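Putative carboxylesterase (Lactobacillus plantarum WCFS1, PDB 3BJR) probably hydrolyses carboxylic ester bonds as an alpha/beta-hydrolase, although its natural substrate is not established. Local coordinates at residues 124-138 with 162-176. Sequence-based numbering, arbitrary orientation. Where two conformers were deposited one is given.
Sequences QQITPAGFSVGGHIV and PNNVVLGYPVISPLL
Val-166 threads between Pro-128 and Gly-130 in parallel-strand fashion, its N donating to Pro-128 O and its O accepting from Gly-130 N (2.8 Å); Gly-168 repeats the pattern between Gly-130 and Ser-132. Beyond the strands Ser-132 O takes Val-171 N and Gly-135 N from opposite faces of its carbonyl plane. At the other end the Asn-163 carboxamide stands in for a backbone carbonyl: OD1 receives Ile-126 N on an in-plane lone pair (2.9 Å, N-H...O 175°), while Asn-163 N returns a bond to Ile-126 O.

With CG anti to the backbone N (chi1 -174°), the His-136 imidazole reaches out between two CH-pi partners: Ile-172 CG2 lies 4.0 Å from the ring centroid on one face, Leu-176 CD2 on the opposite one. NE2 bonds to Leu-195 O. Val-138 CG1 packs against both Val-165 CB (3.6 Å) and Leu-167 CD2, and side-chain-less Gly-135 lets Pro-170 CB come within 4.1 Å of its CA.

Ser-132, with positive phi (57°) in a Gly-X-Ser-X-Gly sequence, fits the nucleophile elbow of alpha/beta-hydrolases. Strands 125-131 and 165-168 are interior neighbours in the mixed sheet, flanked by strands 50-56 and 208-213 respectively; helix 133-153 covers the Leu-167 face, helix 248-257 the Phe-131 face.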
ATOM      1  N   GLN A 124       9.171  -7.445  24.744  1.00 32.58           N
ATOM      2  CA  GLN A 124       9.682  -6.655  23.618  1.00 33.09           C
ATOM      3  C   GLN A 124       8.914  -6.875  22.336  1.00 32.70           C
ATOM      4  O   GLN A 124       9.346  -6.419  21.264  1.00 31.29           O
ATOM      5  CB  GLN A 124      11.146  -6.978  23.392  1.00 36.38           C
ATOM      6  CG  GLN A 124      11.959  -6.481  24.581  1.00 50.99           C
ATOM      7  CD  GLN A 124      13.344  -7.039  24.600  1.00 63.45           C
ATOM      8  OE1 GLN A 124      14.004  -7.133  23.562  1.00 70.79           O
ATOM      9  NE2 GLN A 124      13.797  -7.430  25.793  1.00 73.78           N
ATOM     10  N   GLN A 125       7.763  -7.533  22.422  0.50 30.41           N
ATOM     11  CA  GLN A 125       6.960  -7.782  21.240  0.50 31.14           C
ATOM     12  C   GLN A 125       5.474  -7.565  21.571  0.50 32.12           C
ATOM     13  O   GLN A 125       4.649  -8.451  21.365  0.50 31.56           O
ATOM     14  CB  GLN A 125       7.221  -9.189  20.686  0.50 31.18           C
ATOM     15  CG  GLN A 125       8.674  -9.539  20.426  0.50 30.19           C
ATOM     16  CD  GLN A 125       9.345  -8.777  19.303  0.50 27.63           C
ATOM     17  OE1 GLN A 125       8.704  -8.108  18.498  0.50 33.39           O
ATOM     18  NE2 GLN A 125      10.666  -8.909  19.230  0.50 27.67           N
ATOM     19  N   ILE A 126       5.177  -6.371  22.091  1.00 32.29           N
ATOM     20  CA  ILE A 126       3.835  -5.907  22.395  1.00 34.06           C
ATOM     21  C   ILE A 126       3.422  -4.905  21.300  1.00 35.61           C
ATOM     22  O   ILE A 126       4.046  -3.873  21.123  1.00 35.26           O
ATOM     23  CB  ILE A 126       3.736  -5.271  23.783  1.00 36.00           C
ATOM     24  CG1 ILE A 126       3.997  -6.351  24.828  1.00 33.76           C
ATOM     25  CG2 ILE A 126       2.318  -4.652  23.979  1.00 36.99           C
ATOM     26  CD1 ILE A 126       4.395  -5.904  26.182  1.00 24.65           C
ATOM     27  N   THR A 127       2.366  -5.263  20.557  1.00 37.94           N
ATOM     28  CA  THR A 127       1.892  -4.531  19.393  1.00 36.27           C
ATOM     29  C   THR A 127       0.414  -4.170  19.446  1.00 35.40           C
ATOM     30  O   THR A 127      -0.439  -5.047  19.356  1.00 33.94           O
ATOM     31  CB  THR A 127       2.056  -5.403  18.142  1.00 37.61           C
ATOM     32  OG1 THR A 127       3.422  -5.825  18.054  1.00 35.86           O
ATOM     33  CG2 THR A 127       1.631  -4.658  16.890  1.00 35.93           C
ATOM     34  N   PRO A 128       0.111  -2.880  19.648  1.00 32.18           N
ATOM     35  CA  PRO A 128      -1.247  -2.404  19.484  1.00 32.15           C
ATOM     36  C   PRO A 128      -1.664  -2.453  18.005  1.00 31.88           C
ATOM     37  O   PRO A 128      -0.888  -2.040  17.162  1.00 31.23           O
ATOM     38  CB  PRO A 128      -1.161  -0.936  19.935  1.00 27.00           C
ATOM     39  CG  PRO A 128       0.042  -0.847  20.780  1.00 28.71           C
ATOM     40  CD  PRO A 128       1.004  -1.801  20.116  1.00 35.61           C
ATOM     41  N   ALA A 129      -2.885  -2.950  17.740  1.00 31.83           N
ATOM     42  CA  ALA A 129      -3.502  -3.073  16.437  1.00 30.11           C
ATOM     43  C   ALA A 129      -4.840  -2.333  16.490  1.00 33.14           C
ATOM     44  O   ALA A 129      -5.813  -2.787  17.120  1.00 30.36           O
ATOM     45  CB  ALA A 129      -3.694  -4.544  16.091  1.00 29.97           C
ATOM     46  N   GLY A 130      -4.877  -1.166  15.847  1.00 33.04           N
ATOM     47  CA  GLY A 130      -6.042  -0.282  15.856  1.00 34.29           C
ATOM     48  C   GLY A 130      -6.848  -0.345  14.585  1.00 33.50           C
ATOM     49  O   GLY A 130      -6.301  -0.371  13.471  1.00 31.09           O
ATOM     50  N   PHE A 131      -8.155  -0.415  14.769  1.00 31.96           N
ATOM     51  CA  PHE A 131      -9.148  -0.503  13.698  1.00 32.95           C
ATOM     52  C   PHE A 131     -10.186   0.624  13.712  1.00 33.27           C
ATOM     53  O   PHE A 131     -10.686   0.963  14.768  1.00 35.52           O
ATOM     54  CB  PHE A 131      -9.841  -1.829  13.820  1.00 31.57           C
ATOM     55  CG  PHE A 131      -8.908  -3.010  13.653  1.00 34.65           C
ATOM     56  CD1 PHE A 131      -8.157  -3.484  14.725  1.00 38.75           C
ATOM     57  CD2 PHE A 131      -8.779  -3.633  12.441  1.00 38.00           C
ATOM     58  CE1 PHE A 131      -7.297  -4.552  14.571  1.00 32.22           C
ATOM     59  CE2 PHE A 131      -7.951  -4.706  12.288  1.00 35.77           C
ATOM     60  CZ  PHE A 131      -7.203  -5.170  13.362  1.00 34.07           C
ATOM     61  N   SER A 132     -10.503   1.199  12.539  1.00 35.69           N
ATOM     62  CA  SER A 132     -11.489   2.266  12.444  1.00 35.15           C
ATOM     63  C   SER A 132     -11.003   3.379  13.380  1.00 34.55           C
ATOM     64  O   SER A 132      -9.824   3.719  13.334  1.00 36.97           O
ATOM     65  CB  SER A 132     -12.907   1.744  12.742  1.00 36.18           C
ATOM     66  OG  SER A 132     -13.867   2.770  12.660  1.00 43.14           O
ATOM     67  N   VAL A 133     -11.844   3.935  14.245  1.00 33.50           N
ATOM     68  CA  VAL A 133     -11.386   5.001  15.138  1.00 31.42           C
ATOM     69  C   VAL A 133     -10.236   4.545  16.039  1.00 30.17           C
ATOM     70  O   VAL A 133      -9.369   5.312  16.336  1.00 29.96           O
ATOM     71  CB  VAL A 133     -12.530   5.626  15.980  1.00 32.64           C
ATOM     72  CG1 VAL A 133     -13.534   6.346  15.094  1.00 29.11           C
ATOM     73  CG2 VAL A 133     -13.196   4.572  16.804  1.00 28.50           C
ATOM     74  N   GLY A 134     -10.193   3.273  16.418  1.00 28.21           N
ATOM     75  CA  GLY A 134      -9.052   2.757  17.152  1.00 30.65           C
ATOM     76  C   GLY A 134      -7.726   2.928  16.393  1.00 31.38           C
ATOM     77  O   GLY A 134      -6.702   2.941  17.004  1.00 31.62           O
ATOM     78  N   GLY A 135      -7.755   3.024  15.064  1.00 33.03           N
ATOM     79  CA  GLY A 135      -6.529   3.294  14.270  1.00 34.55           C
ATOM     80  C   GLY A 135      -6.000   4.699  14.524  1.00 34.72           C
ATOM     81  O   GLY A 135      -4.809   4.978  14.453  1.00 38.61           O
ATOM     82  N   HIS A 136      -6.904   5.621  14.799  1.00 37.31           N
ATOM     83  CA  HIS A 136      -6.541   6.967  15.117  1.00 35.10           C
ATOM     84  C   HIS A 136      -5.875   6.970  16.504  1.00 34.91           C
ATOM     85  O   HIS A 136      -4.836   7.600  16.692  1.00 35.99           O
ATOM     86  CB  HIS A 136      -7.792   7.835  15.062  1.00 38.49           C
ATOM     87  CG  HIS A 136      -7.553   9.311  15.238  1.00 31.35           C
ATOM     88  ND1 HIS A 136      -8.558  10.172  15.600  1.00 35.07           N
ATOM     89  CD2 HIS A 136      -6.434  10.066  15.122  1.00 36.63           C
ATOM     90  CE1 HIS A 136      -8.074  11.401  15.694  1.00 35.43           C
ATOM     91  NE2 HIS A 136      -6.791  11.364  15.395  1.00 31.38           N
ATOM     92  N   ILE A 137      -6.492   6.269  17.451  1.00 34.03           N
ATOM     93  CA  ILE A 137      -5.981   6.091  18.801  1.00 32.43           C
ATOM     94  C   ILE A 137      -4.585   5.514  18.777  1.00 34.94           C
ATOM     95  O   ILE A 137      -3.700   6.021  19.445  1.00 34.20           O
ATOM     96  CB  ILE A 137      -6.873   5.121  19.635  1.00 30.53           C
ATOM     97  CG1 ILE A 137      -8.268   5.735  19.921  1.00 36.53           C
ATOM     98  CG2 ILE A 137      -6.128   4.724  20.928  1.00 26.15           C
ATOM     99  CD1 ILE A 137      -9.342   4.702  20.329  1.00 30.95           C
ATOM    100  N   VAL A 138      -4.401   4.435  18.008  1.00 33.45           N
ATOM    101  CA  VAL A 138      -3.089   3.790  17.897  1.00 29.76           C
ATOM    102  C   VAL A 138      -2.032   4.674  17.189  1.00 34.42           C
ATOM    103  O   VAL A 138      -0.849   4.729  17.622  1.00 34.35           O
ATOM    104  CB  VAL A 138      -3.226   2.359  17.280  1.00 27.02           C
ATOM    105  CG1 VAL A 138      -1.874   1.742  16.956  1.00 26.43           C
ATOM    106  CG2 VAL A 138      -4.026   1.405  18.269  1.00 22.75           C
ATOM    107  N   PRO A 162       5.343   0.898  22.292  1.00 34.38           N
ATOM    108  CA  PRO A 162       4.729  -0.076  21.396  1.00 33.41           C
ATOM    109  C   PRO A 162       5.839  -0.626  20.523  1.00 33.18           C
ATOM    110  O   PRO A 162       6.501   0.108  19.823  1.00 36.81           O
ATOM    111  CB  PRO A 162       3.752   0.741  20.584  1.00 35.31           C
ATOM    112  CG  PRO A 162       4.363   2.171  20.531  1.00 31.99           C
ATOM    113  CD  PRO A 162       5.228   2.282  21.780  1.00 32.11           C
ATOM    114  N   ASN A 163       6.046  -1.915  20.545  1.00 33.99           N
ATOM    115  CA  ASN A 163       7.135  -2.461  19.775  1.00 36.24           C
ATOM    116  C   ASN A 163       6.921  -2.325  18.257  1.00 37.78           C
ATOM    117  O   ASN A 163       7.862  -2.057  17.511  1.00 41.92           O
ATOM    118  CB  ASN A 163       7.481  -3.860  20.283  1.00 33.92           C
ATOM    119  CG  ASN A 163       7.934  -3.838  21.715  1.00 36.19           C
ATOM    120  OD1 ASN A 163       7.298  -4.440  22.574  1.00 29.44           O
ATOM    121  ND2 ASN A 163       9.005  -3.109  21.996  1.00 31.63           N
ATOM    122  N   ASN A 164       5.703  -2.501  17.809  1.00 41.08           N
ATOM    123  CA  ASN A 164       5.304  -2.101  16.455  1.00 39.07           C
ATOM    124  C   ASN A 164       3.886  -1.598  16.643  1.00 40.26           C
ATOM    125  O   ASN A 164       3.335  -1.767  17.722  1.00 33.51           O
ATOM    126  CB  ASN A 164       5.239  -3.302  15.519  1.00 39.79           C
ATOM    127  CG  ASN A 164       6.544  -4.019  15.386  1.00 43.15           C
ATOM    128  OD1 ASN A 164       7.484  -3.533  14.767  1.00 47.65           O
ATOM    129  ND2 ASN A 164       6.600  -5.210  15.945  1.00 58.86           N
ATOM    130  N   VAL A 165       3.319  -0.920  15.640  1.00 39.84           N
ATOM    131  CA  VAL A 165       1.871  -0.643  15.628  1.00 34.81           C
ATOM    132  C   VAL A 165       1.284  -1.122  14.272  1.00 32.53           C
ATOM    133  O   VAL A 165       1.960  -1.188  13.270  1.00 34.67           O
ATOM    134  CB  VAL A 165       1.467   0.823  15.956  1.00 35.43           C
ATOM    135  CG1 VAL A 165       2.035   1.205  17.343  1.00 28.57           C
ATOM    136  CG2 VAL A 165       1.891   1.782  14.881  1.00 32.79           C
ATOM    137  N   VAL A 166       0.026  -1.530  14.310  1.00 33.53           N
ATOM    138  CA  VAL A 166      -0.738  -1.940  13.189  1.00 30.33           C
ATOM    139  C   VAL A 166      -1.972  -1.049  13.145  1.00 34.79           C
ATOM    140  O   VAL A 166      -2.620  -0.850  14.173  1.00 31.14           O
ATOM    141  CB  VAL A 166      -1.159  -3.384  13.352  1.00 31.35           C
ATOM    142  CG1 VAL A 166      -2.210  -3.737  12.355  1.00 31.81           C
ATOM    143  CG2 VAL A 166       0.092  -4.344  13.293  1.00 29.73           C
ATOM    144  N   LEU A 167      -2.293  -0.519  11.952  1.00 36.09           N
ATOM    145  CA  LEU A 167      -3.488   0.333  11.715  1.00 35.09           C
ATOM    146  C   LEU A 167      -4.283  -0.303  10.580  1.00 35.55           C
ATOM    147  O   LEU A 167      -3.733  -0.496   9.508  1.00 35.04           O
ATOM    148  CB  LEU A 167      -3.079   1.764  11.308  1.00 34.65           C
ATOM    149  CG  LEU A 167      -2.054   2.531  12.164  1.00 37.62           C
ATOM    150  CD1 LEU A 167      -1.777   3.903  11.498  1.00 36.60           C
ATOM    151  CD2 LEU A 167      -2.546   2.688  13.561  1.00 38.94           C
ATOM    152  N   GLY A 168      -5.545  -0.653  10.840  1.00 36.49           N
ATOM    153  CA  GLY A 168      -6.486  -1.253   9.861  1.00 36.12           C
ATOM    154  C   GLY A 168      -7.715  -0.380   9.704  1.00 36.31           C
ATOM    155  O   GLY A 168      -8.441  -0.111  10.667  1.00 35.85           O
ATOM    156  N   TYR A 169      -7.943   0.081   8.482  1.00 35.53           N
ATOM    157  CA  TYR A 169      -9.027   1.001   8.144  1.00 33.78           C
ATOM    158  C   TYR A 169      -9.134   2.161   9.119  1.00 36.10           C
ATOM    159  O   TYR A 169     -10.195   2.422   9.650  1.00 33.06           O
ATOM    160  CB  TYR A 169     -10.362   0.255   8.024  1.00 35.52           C
ATOM    161  CG  TYR A 169     -10.231  -0.966   7.158  1.00 34.19           C
ATOM    162  CD1 TYR A 169     -10.057  -0.847   5.806  1.00 35.79           C
ATOM    163  CD2 TYR A 169     -10.218  -2.244   7.702  1.00 34.18           C
ATOM    164  CE1 TYR A 169      -9.876  -1.965   5.010  1.00 34.48           C
ATOM    165  CE2 TYR A 169     -10.063  -3.378   6.908  1.00 35.28           C
ATOM    166  CZ  TYR A 169      -9.877  -3.228   5.554  1.00 35.53           C
ATOM    167  OH  TYR A 169      -9.718  -4.338   4.721  1.00 36.25           O
ATOM    168  N   PRO A 170      -8.037   2.894   9.317  1.00 38.54           N
ATOM    169  CA  PRO A 170      -8.118   3.967  10.290  1.00 37.86           C
ATOM    170  C   PRO A 170      -9.117   5.041   9.888  1.00 37.87           C
ATOM    171  O   PRO A 170      -9.183   5.396   8.734  1.00 41.59           O
ATOM    172  CB  PRO A 170      -6.695   4.537  10.336  1.00 37.36           C
ATOM    173  CG  PRO A 170      -5.901   3.829   9.302  1.00 37.34           C
ATOM    174  CD  PRO A 170      -6.721   2.802   8.662  1.00 37.38           C
ATOM    175  N   VAL A 171      -9.838   5.571  10.867  1.00 37.44           N
ATOM    176  CA  VAL A 171     -10.844   6.605  10.695  1.00 37.68           C
ATOM    177  C   VAL A 171     -10.609   7.681  11.741  1.00 36.77           C
ATOM    178  O   VAL A 171     -10.527   7.394  12.896  1.00 36.51           O
ATOM    179  CB  VAL A 171     -12.307   6.026  10.835  1.00 36.59           C
ATOM    180  CG1 VAL A 171     -13.361   7.155  11.036  1.00 34.05           C
ATOM    181  CG2 VAL A 171     -12.638   5.124   9.651  1.00 40.39           C
ATOM    182  N   ILE A 172     -10.488   8.927  11.313  1.00 42.42           N
ATOM    183  CA  ILE A 172     -10.368  10.078  12.215  1.00 43.42           C
ATOM    184  C   ILE A 172     -11.721  10.706  12.516  1.00 42.58           C
ATOM    185  O   ILE A 172     -12.451  11.013  11.634  1.00 46.36           O
ATOM    186  CB  ILE A 172      -9.496  11.149  11.583  1.00 43.94           C
ATOM    187  CG1 ILE A 172      -8.099  10.587  11.345  1.00 45.44           C
ATOM    188  CG2 ILE A 172      -9.481  12.401  12.474  1.00 46.90           C
ATOM    189  CD1 ILE A 172      -7.245  11.560  10.643  1.00 52.70           C
ATOM    190  N   SER A 173     -12.063  10.880  13.766  1.00 44.99           N
ATOM    191  CA  SER A 173     -13.315  11.496  14.149  1.00 46.65           C
ATOM    192  C   SER A 173     -12.910  12.659  15.028  1.00 46.52           C
ATOM    193  O   SER A 173     -11.919  12.552  15.729  1.00 44.78           O
ATOM    194  CB  SER A 173     -14.210  10.523  14.954  1.00 47.99           C
ATOM    195  OG  SER A 173     -15.136  11.186  15.859  1.00 52.12           O
ATOM    196  N   PRO A 174     -13.680  13.759  15.011  1.00 44.75           N
ATOM    197  CA  PRO A 174     -13.386  14.870  15.866  1.00 43.14           C
ATOM    198  C   PRO A 174     -13.865  14.674  17.283  1.00 44.39           C
ATOM    199  O   PRO A 174     -13.739  15.611  18.082  1.00 44.21           O
ATOM    200  CB  PRO A 174     -14.128  16.014  15.211  1.00 44.02           C
ATOM    201  CG  PRO A 174     -15.304  15.381  14.589  1.00 47.38           C
ATOM    202  CD  PRO A 174     -14.821  14.041  14.128  1.00 48.50           C
ATOM    203  N   LEU A 175     -14.378  13.488  17.619  1.00 45.42           N
ATOM    204  CA  LEU A 175     -14.865  13.236  18.998  1.00 47.90           C
ATOM    205  C   LEU A 175     -13.710  13.061  19.972  1.00 49.46           C
ATOM    206  O   LEU A 175     -13.827  13.392  21.159  1.00 49.09           O
ATOM    207  CB  LEU A 175     -15.834  12.046  19.025  1.00 50.15           C
ATOM    208  CG  LEU A 175     -17.116  12.380  18.221  1.00 57.39           C
ATOM    209  CD1 LEU A 175     -17.867  11.136  17.687  1.00 62.92           C
ATOM    210  CD2 LEU A 175     -18.006  13.348  19.071  1.00 49.17           C
ATOM    211  N   LEU A 176     -12.596  12.561  19.446  1.00 48.41           N
ATOM    212  CA  LEU A 176     -11.379  12.410  20.199  1.00 49.15           C
ATOM    213  C   LEU A 176     -10.710  13.807  20.270  1.00 53.53           C
ATOM    214  O   LEU A 176     -10.409  14.405  19.224  1.00 56.34           O
ATOM    215  CB  LEU A 176     -10.484  11.390  19.485  1.00 46.52           C
ATOM    216  CG  LEU A 176      -9.244  10.901  20.210  1.00 47.72           C
ATOM    217  CD1 LEU A 176      -9.659  10.036  21.399  1.00 46.39           C
ATOM    218  CD2 LEU A 176      -8.302  10.141  19.271  1.00 45.83           C
TER
HETATM  219  O   HOH W   1       9.343  -6.167  16.870  1.00 54.62           O
HETATM  220  O   HOH W   2     -10.768   9.145  15.731  1.00 46.29           O